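Long-range contacts in intracellular protease/amidase (Salmonella enterica subsp. enterica serovar Typhimurium, PDB 4K2H), which binds zinc and may act as a peptidase, as a member of the DJ-1/PfpI family whose function is not established: residues Ala8-Pro13 against Ala80-Asn85; Gly14-Glu19 against Ser47-Pro52. The protein carries 1 engineered substitution. All coordinates share one frame; numbering follows the deposited sequence.

Interaction 1 of 2, residues Ala8-Pro13 against Ala80-Asn85; sequences AVLLAP and ANLAAN
In the parallel α/β sandwich of the DJ-1/PfpI family, the C-terminal edge of the sheet is where loops leave the strands, and here L10, A12 and P13, at the end of strand 6-11 and just beyond it, meet N81 and L82 in the last turn of helix 76-83. The contact illustrates how one helix turn can pack on a strand end and make a hydrogen bond to the first loop residues after it. The CD2 methyl of L82 makes the leucine's closest approaches: CD2 lies 3.8 Å from A12 CB, and the same CD2 comes within 4.0 Å of L10 CB, so that it spans two residues of the first segment. L82 gets there with its CG anti to the carbonyl carbon (chi1 -71°), which carries the branch toward the strand although its CB does not set out that way. V88 of helix 86-97 and C39 each touch both leucines, extending the apolar cluster. One residue earlier, N81 packs its CB at 3.9 Å from A12 CB and passes the P13 ring at about a right angle. Its amide then supplies the single hydrogen bond across the contact: ND2 donates to P13 O over 2.8 Å, the acceptor lying in the plane of the N81 amide, while the nitrogen sits 35° out of the carbonyl plane of P13.

Interaction 2 of 2, residues Gly14-Glu19 against Ser47-Pro52; sequences GFEEAE and SYHDIP. With ZN (zinc ion), chain O.
Two consecutive glutamates, E16 and E17, share a zinc ion with H49 across this contact, and the fourth ligand, D25, comes from the second subunit. E16 OE1 lies 2.0 Å from the zinc, E17 OE2 1.8 Å, and H49 ND1 2.0 Å; both carboxylates approach the imidazole at its edge, their planes turned well away from that of the ring. A principle of metal sites is clear here: both glutamates of this subunit are also held through their second oxygen. E17 OE1 takes two hydrogen bonds from the same face of its plane, one from S47 OG at 2.7 Å on the anti side, the other from H49 N at 3.0 Å on the syn side. E17 reaches this spot with its CG between the backbone N and the carbonyl carbon (chi1 69°) and a further bend at chi2 (-61°), leaving CG against I51 CD1. E16 OE2, for its part, caps the start of helix 17-29, accepting from A18 N at 2.8 Å. The backbones are tied by Y48 N donating to F15 O, 2.8 Å and nearly straight at 173°. At the start of the turn, S47 CB rests over one face of the F15 ring in a CH-pi contact, 3.8 Å from its centroid, while S47 OG also accepts from I51 N. Besides D25, the second subunit supplies R28, whose NH1 hydrogen-bonds to H49 O. This is an intersubunit zinc site at the dimer interface, built from a helix N-terminus, the type I turn S47-D50 and D25 from helix 17-29 of the second subunit.

Along the chain the segments run 8-13, 14-19, 47-52 and 80-85, so interaction 2 is nested inside the loop that interaction 1 closes. Their centres lie 12 Å apart and the first two segments follow directly on one another, yet the contacts do not otherwise touch. Together they illustrate how one strand-to-helix connection can take part in two different contacts. Strand 6-11, the middle strand of the parallel sheet, ends against helix 76-83 in interaction 1; the chain then passes into helix 17-29, whose start joins the 47-52 loop at the zinc in interaction 2. One contact thus lies within one subunit, untouched by the other chain, while the other belongs to the dimer interface.

Interaction 1 of 2, residues Ala8-Pro13 against Ala80-Asn85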
ATOM      1  N   ALA A   8       5.666  -9.933  12.455  1.00 28.76           N
ATOM      2  CA  ALA A   8       6.790  -9.017  12.215  1.00 29.11           C
ATOM      3  C   ALA A   8       6.925  -8.733  10.711  1.00 28.11           C
ATOM      4  O   ALA A   8       6.946  -9.666   9.896  1.00 27.88           O
ATOM      5  CB  ALA A   8       8.098  -9.614  12.744  1.00 28.59           C
ATOM      6  N   VAL A   9       7.008  -7.463  10.343  1.00 26.55           N
ATOM      7  CA  VAL A   9       7.232  -7.095   8.942  1.00 26.07           C
ATOM      8  C   VAL A   9       8.619  -6.483   8.924  1.00 26.39           C
ATOM      9  O   VAL A   9       8.886  -5.501   9.624  1.00 25.65           O
ATOM     10  CB  VAL A   9       6.183  -6.091   8.436  1.00 26.62           C
ATOM     11  CG1 VAL A   9       6.441  -5.673   6.982  1.00 26.23           C
ATOM     12  CG2 VAL A   9       4.787  -6.669   8.567  1.00 26.98           C
ATOM     13  N   LEU A  10       9.524  -7.088   8.170  1.00 26.45           N
ATOM     14  CA  LEU A  10      10.898  -6.603   8.162  1.00 26.35           C
ATOM     15  C   LEU A  10      11.041  -5.515   7.113  1.00 25.32           C
ATOM     16  O   LEU A  10      10.649  -5.679   5.956  1.00 25.20           O
ATOM     17  CB  LEU A  10      11.898  -7.736   7.878  1.00 26.39           C
ATOM     18  CG  LEU A  10      11.825  -8.948   8.810  1.00 26.76           C
ATOM     19  CD1 LEU A  10      13.003  -9.863   8.564  1.00 26.99           C
ATOM     20  CD2 LEU A  10      11.777  -8.560  10.272  1.00 27.23           C
ATOM     21  N   LEU A  11      11.637  -4.409   7.532  1.00 25.20           N
ATOM     22  CA  LEU A  11      11.790  -3.252   6.670  1.00 23.94           C
ATOM     23  C   LEU A  11      13.261  -2.897   6.472  1.00 24.09           C
ATOM     24  O   LEU A  11      13.840  -2.238   7.310  1.00 24.26           O
ATOM     25  CB  LEU A  11      11.034  -2.057   7.249  1.00 23.38           C
ATOM     26  CG  LEU A  11       9.524  -2.172   7.426  1.00 23.38           C
ATOM     27  CD1 LEU A  11       8.943  -0.820   7.833  1.00 23.08           C
ATOM     28  CD2 LEU A  11       8.809  -2.704   6.182  1.00 23.06           C
ATOM     29  N   ALA A  12      13.847  -3.292   5.349  1.00 23.82           N
ATOM     30  CA  ALA A  12      15.223  -2.909   5.038  1.00 24.44           C
ATOM     31  C   ALA A  12      15.217  -1.676   4.108  1.00 24.55           C
ATOM     32  O   ALA A  12      14.192  -1.374   3.505  1.00 25.80           O
ATOM     33  CB  ALA A  12      15.959  -4.068   4.395  1.00 24.51           C
ATOM     34  N   PRO A  13      16.357  -0.969   3.977  1.00 24.53           N
ATOM     35  CA  PRO A  13      16.328   0.190   3.062  1.00 24.92           C
ATOM     36  C   PRO A  13      15.975  -0.261   1.670  1.00 25.20           C
ATOM     37  O   PRO A  13      16.514  -1.270   1.201  1.00 25.24           O
ATOM     38  CB  PRO A  13      17.770   0.779   3.176  1.00 25.18           C
ATOM     39  CG  PRO A  13      18.180   0.412   4.568  1.00 24.67           C
ATOM     40  CD  PRO A  13      17.594  -0.979   4.777  1.00 24.62           C
ATOM     41  N   ALA A  80      17.892  -7.350  -1.456  1.00 30.62           N
ATOM     42  CA  ALA A  80      19.352  -7.438  -1.348  1.00 31.28           C
ATOM     43  C   ALA A  80      19.840  -7.030   0.038  1.00 30.55           C
ATOM     44  O   ALA A  80      20.749  -7.656   0.579  1.00 31.43           O
ATOM     45  CB  ALA A  80      20.050  -6.584  -2.426  1.00 32.13           C
ATOM     46  N   ASN A  81      19.245  -5.997   0.626  1.00 29.88           N
ATOM     47  CA  ASN A  81      19.676  -5.560   1.945  1.00 29.64           C
ATOM     48  C   ASN A  81      19.204  -6.546   3.031  1.00 29.52           C
ATOM     49  O   ASN A  81      19.930  -6.794   3.992  1.00 29.78           O
ATOM     50  CB  ASN A  81      19.216  -4.132   2.249  1.00 29.83           C
ATOM     51  CG  ASN A  81      19.938  -3.084   1.409  1.00 31.49           C
ATOM     52  OD1 ASN A  81      21.105  -3.234   1.069  1.00 32.27           O
ATOM     53  ND2 ASN A  81      19.235  -2.003   1.082  1.00 31.02           N
ATOM     54  N   LEU A  82      18.024  -7.131   2.892  1.00 28.54           N
ATOM     55  CA  LEU A  82      17.655  -8.231   3.822  1.00 28.83           C
ATOM     56  C   LEU A  82      18.668  -9.363   3.751  1.00 29.87           C
ATOM     57  O   LEU A  82      19.134  -9.838   4.781  1.00 30.17           O
ATOM     58  CB  LEU A  82      16.259  -8.799   3.517  1.00 27.59           C
ATOM     59  CG  LEU A  82      15.084  -7.894   3.863  1.00 26.57           C
ATOM     60  CD1 LEU A  82      13.777  -8.444   3.337  1.00 27.14           C
ATOM     61  CD2 LEU A  82      14.982  -7.665   5.352  1.00 26.34           C
ATOM     62  N   ALA A  83      19.018  -9.773   2.530  1.00 31.68           N
ATOM     63  CA  ALA A  83      19.876 -10.953   2.302  1.00 32.59           C
ATOM     64  C   ALA A  83      21.306 -10.755   2.831  1.00 33.51           C
ATOM     65  O   ALA A  83      21.961 -11.713   3.279  1.00 34.55           O
ATOM     66  CB  ALA A  83      19.901 -11.326   0.821  1.00 32.85           C
ATOM     67  N   ALA A  84      21.764  -9.513   2.833  1.00 32.68           N
ATOM     68  CA  ALA A  84      23.130  -9.192   3.260  1.00 32.69           C
ATOM     69  C   ALA A  84      23.276  -9.046   4.770  1.00 31.49           C
ATOM     70  O   ALA A  84      24.370  -8.856   5.278  1.00 32.15           O
ATOM     71  CB  ALA A  84      23.611  -7.912   2.545  1.00 32.15           C
ATOM     72  N   ASN A  85      22.180  -9.166   5.495  1.00 31.15           N
ATOM     73  CA  ASN A  85      22.161  -8.875   6.909  1.00 30.43           C
ATOM     74  C   ASN A  85      22.079 -10.131   7.774  1.00 30.01           C
ATOM     75  O   ASN A  85      21.061 -10.794   7.780  1.00 29.90           O
ATOM     76  CB  ASN A  85      20.941  -8.003   7.196  1.00 30.30           C
ATOM     77  CG  ASN A  85      20.896  -7.531   8.610  1.00 30.00           C
ATOM     78  OD1 ASN A  85      21.497  -8.118   9.501  1.00 31.19           O
ATOM     79  ND2 ASN A  85      20.185  -6.461   8.828  1.00 30.63           N
TER

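Interaction 2 of 2, residues Gly14-Glu19 against Ser47-Pro52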
ATOM      1  N   GLY A  14      15.046   0.442   1.024  1.00 25.12           N
ATOM      2  CA  GLY A  14      14.566   0.008  -0.282  1.00 25.63           C
ATOM      3  C   GLY A  14      13.430  -1.012  -0.321  1.00 24.73           C
ATOM      4  O   GLY A  14      13.075  -1.487  -1.356  1.00 25.39           O
ATOM      5  N   PHE A  15      12.838  -1.312   0.812  1.00 25.38           N
ATOM      6  CA  PHE A  15      11.698  -2.232   0.884  1.00 24.16           C
ATOM      7  C   PHE A  15      10.585  -1.712   0.006  1.00 24.96           C
ATOM      8  O   PHE A  15      10.398  -0.516  -0.080  1.00 24.09           O
ATOM      9  CB  PHE A  15      11.208  -2.379   2.335  1.00 23.55           C
ATOM     10  CG  PHE A  15      10.508  -1.150   2.918  1.00 23.32           C
ATOM     11  CD1 PHE A  15       9.125  -1.068   2.945  1.00 23.08           C
ATOM     12  CD2 PHE A  15      11.231  -0.095   3.464  1.00 23.99           C
ATOM     13  CE1 PHE A  15       8.463   0.007   3.496  1.00 22.50           C
ATOM     14  CE2 PHE A  15      10.587   1.010   4.001  1.00 23.50           C
ATOM     15  CZ  PHE A  15       9.195   1.043   4.051  1.00 23.69           C
ATOM     16  N   GLU A  16       9.841  -2.629  -0.637  1.00 25.20           N
ATOM     17  CA  GLU A  16       8.754  -2.267  -1.486  1.00 24.78           C
ATOM     18  C   GLU A  16       7.602  -1.889  -0.577  1.00 24.51           C
ATOM     19  O   GLU A  16       7.027  -2.746   0.087  1.00 23.80           O
ATOM     20  CB  GLU A  16       8.365  -3.426  -2.417  1.00 26.52           C
ATOM     21  CG  GLU A  16       8.025  -2.999  -3.829  1.00 27.41           C
ATOM     22  CD  GLU A  16       7.211  -1.714  -3.862  1.00 28.07           C
ATOM     23  OE1 GLU A  16       7.670  -0.736  -4.512  1.00 28.87           O
ATOM     24  OE2 GLU A  16       6.138  -1.670  -3.199  1.00 28.24           O
ATOM     25  N   GLU A  17       7.268  -0.592  -0.547  1.00 24.27           N
ATOM     26  CA  GLU A  17       6.302  -0.087   0.406  1.00 24.17           C
ATOM     27  C   GLU A  17       4.890  -0.555   0.155  1.00 25.54           C
ATOM     28  O   GLU A  17       4.137  -0.770   1.091  1.00 24.95           O
ATOM     29  CB  GLU A  17       6.357   1.425   0.519  1.00 24.27           C
ATOM     30  CG  GLU A  17       5.877   2.253  -0.676  1.00 23.91           C
ATOM     31  CD  GLU A  17       6.653   2.038  -1.949  1.00 23.67           C
ATOM     32  OE1 GLU A  17       7.889   2.103  -1.892  1.00 21.76           O
ATOM     33  OE2 GLU A  17       5.997   1.780  -3.006  1.00 23.27           O
ATOM     34  N   ALA A  18       4.521  -0.695  -1.106  1.00 27.26           N
ATOM     35  CA  ALA A  18       3.157  -1.084  -1.420  1.00 28.72           C
ATOM     36  C   ALA A  18       2.894  -2.523  -0.924  1.00 29.46           C
ATOM     37  O   ALA A  18       1.857  -2.798  -0.307  1.00 28.55           O
ATOM     38  CB  ALA A  18       2.901  -0.928  -2.908  1.00 29.40           C
ATOM     39  N   GLU A  19       3.882  -3.395  -1.100  1.00 29.62           N
ATOM     40  CA  GLU A  19       3.764  -4.796  -0.683  1.00 30.26           C
ATOM     41  C   GLU A  19       3.605  -4.901   0.820  1.00 29.46           C
ATOM     42  O   GLU A  19       2.691  -5.566   1.302  1.00 30.27           O
ATOM     43  CB  GLU A  19       5.000  -5.595  -1.099  1.00 30.66           C
ATOM     44  CG  GLU A  19       5.171  -5.751  -2.587  1.00 32.06           C
ATOM     45  CD  GLU A  19       6.532  -6.322  -2.958  1.00 32.98           C
ATOM     46  OE1 GLU A  19       7.297  -6.763  -2.073  1.00 31.16           O
ATOM     47  OE2 GLU A  19       6.861  -6.282  -4.143  1.00 35.96           O
ATOM     48  N   SER A  47      11.699   3.603   1.810  1.00 24.46           N
ATOM     49  CA  SER A  47      11.235   2.565   0.885  1.00 24.49           C
ATOM     50  C   SER A  47      11.790   2.720  -0.534  1.00 26.11           C
ATOM     51  O   SER A  47      12.361   3.780  -0.921  1.00 25.29           O
ATOM     52  CB  SER A  47       9.698   2.605   0.789  1.00 23.54           C
ATOM     53  OG  SER A  47       9.260   3.647  -0.116  1.00 22.55           O
ATOM     54  N   TYR A  48      11.553   1.684  -1.338  1.00 26.59           N
ATOM     55  CA  TYR A  48      11.916   1.667  -2.769  1.00 27.23           C
ATOM     56  C   TYR A  48      11.454   2.918  -3.503  1.00 27.60           C
ATOM     57  O   TYR A  48      12.209   3.512  -4.241  1.00 28.03           O
ATOM     58  CB  TYR A  48      11.288   0.432  -3.428  1.00 27.74           C
ATOM     59  CG  TYR A  48      11.544   0.217  -4.910  1.00 28.57           C
ATOM     60  CD1 TYR A  48      12.701   0.686  -5.550  1.00 29.38           C
ATOM     61  CD2 TYR A  48      10.637  -0.534  -5.658  1.00 28.80           C
ATOM     62  CE1 TYR A  48      12.920   0.441  -6.904  1.00 30.12           C
ATOM     63  CE2 TYR A  48      10.832  -0.787  -6.988  1.00 29.23           C
ATOM     64  CZ  TYR A  48      11.957  -0.296  -7.612  1.00 30.76           C
ATOM     65  OH  TYR A  48      12.089  -0.575  -8.945  1.00 32.79           O
ATOM     66  N   HIS A  49      10.188   3.275  -3.336  1.00 28.70           N
ATOM     67  CA  HIS A  49       9.631   4.486  -3.948  1.00 28.82           C
ATOM     68  C   HIS A  49       9.682   5.718  -3.032  1.00 28.71           C
ATOM     69  O   HIS A  49       8.823   6.581  -3.093  1.00 28.74           O
ATOM     70  CB  HIS A  49       8.236   4.198  -4.515  1.00 28.08           C
ATOM     71  CG  HIS A  49       8.279   3.279  -5.700  1.00 29.48           C
ATOM     72  ND1 HIS A  49       7.735   2.016  -5.691  1.00 28.11           N
ATOM     73  CD2 HIS A  49       8.869   3.422  -6.913  1.00 29.89           C
ATOM     74  CE1 HIS A  49       8.007   1.415  -6.831  1.00 29.54           C
ATOM     75  NE2 HIS A  49       8.669   2.254  -7.600  1.00 29.58           N
ATOM     76  N   ASP A  50      10.735   5.794  -2.231  1.00 29.82           N
ATOM     77  CA  ASP A  50      11.130   6.973  -1.477  1.00 31.69           C
ATOM     78  C   ASP A  50      10.198   7.459  -0.406  1.00 30.40           C
ATOM     79  O   ASP A  50      10.121   8.649  -0.172  1.00 30.54           O
ATOM     80  CB  ASP A  50      11.419   8.144  -2.412  1.00 36.90           C
ATOM     81  CG  ASP A  50      12.630   7.918  -3.232  1.00 42.95           C
ATOM     82  OD1 ASP A  50      13.627   7.388  -2.670  1.00 49.33           O
ATOM     83  OD2 ASP A  50      12.592   8.274  -4.437  1.00 49.94           O
ATOM     84  N   ILE A  51       9.527   6.562   0.291  1.00 29.67           N
ATOM     85  CA  ILE A  51       8.721   6.993   1.411  1.00 30.12           C
ATOM     86  C   ILE A  51       9.436   6.649   2.684  1.00 27.36           C
ATOM     87  O   ILE A  51       9.773   5.504   2.882  1.00 25.36           O
ATOM     88  CB  ILE A  51       7.343   6.359   1.425  1.00 32.42           C
ATOM     89  CG1 ILE A  51       6.654   6.678   0.108  1.00 33.83           C
ATOM     90  CG2 ILE A  51       6.546   6.954   2.592  1.00 34.09           C
ATOM     91  CD1 ILE A  51       5.383   5.908  -0.076  1.00 34.70           C
ATOM     92  N   PRO A  52       9.724   7.667   3.508  1.00 25.93           N
ATOM     93  CA  PRO A  52      10.361   7.336   4.756  1.00 25.05           C
ATOM     94  C   PRO A  52       9.304   6.989   5.763  1.00 24.74           C
ATOM     95  O   PRO A  52       8.287   7.691   5.861  1.00 24.35           O
ATOM     96  CB  PRO A  52      11.091   8.621   5.168  1.00 25.07           C
ATOM     97  CG  PRO A  52      10.986   9.555   3.988  1.00 25.86           C
ATOM     98  CD  PRO A  52       9.781   9.111   3.225  1.00 25.62           C
TER
HETATM   99 ZN    ZN O 201       6.607   0.913  -4.436  1.00 30.82          ZN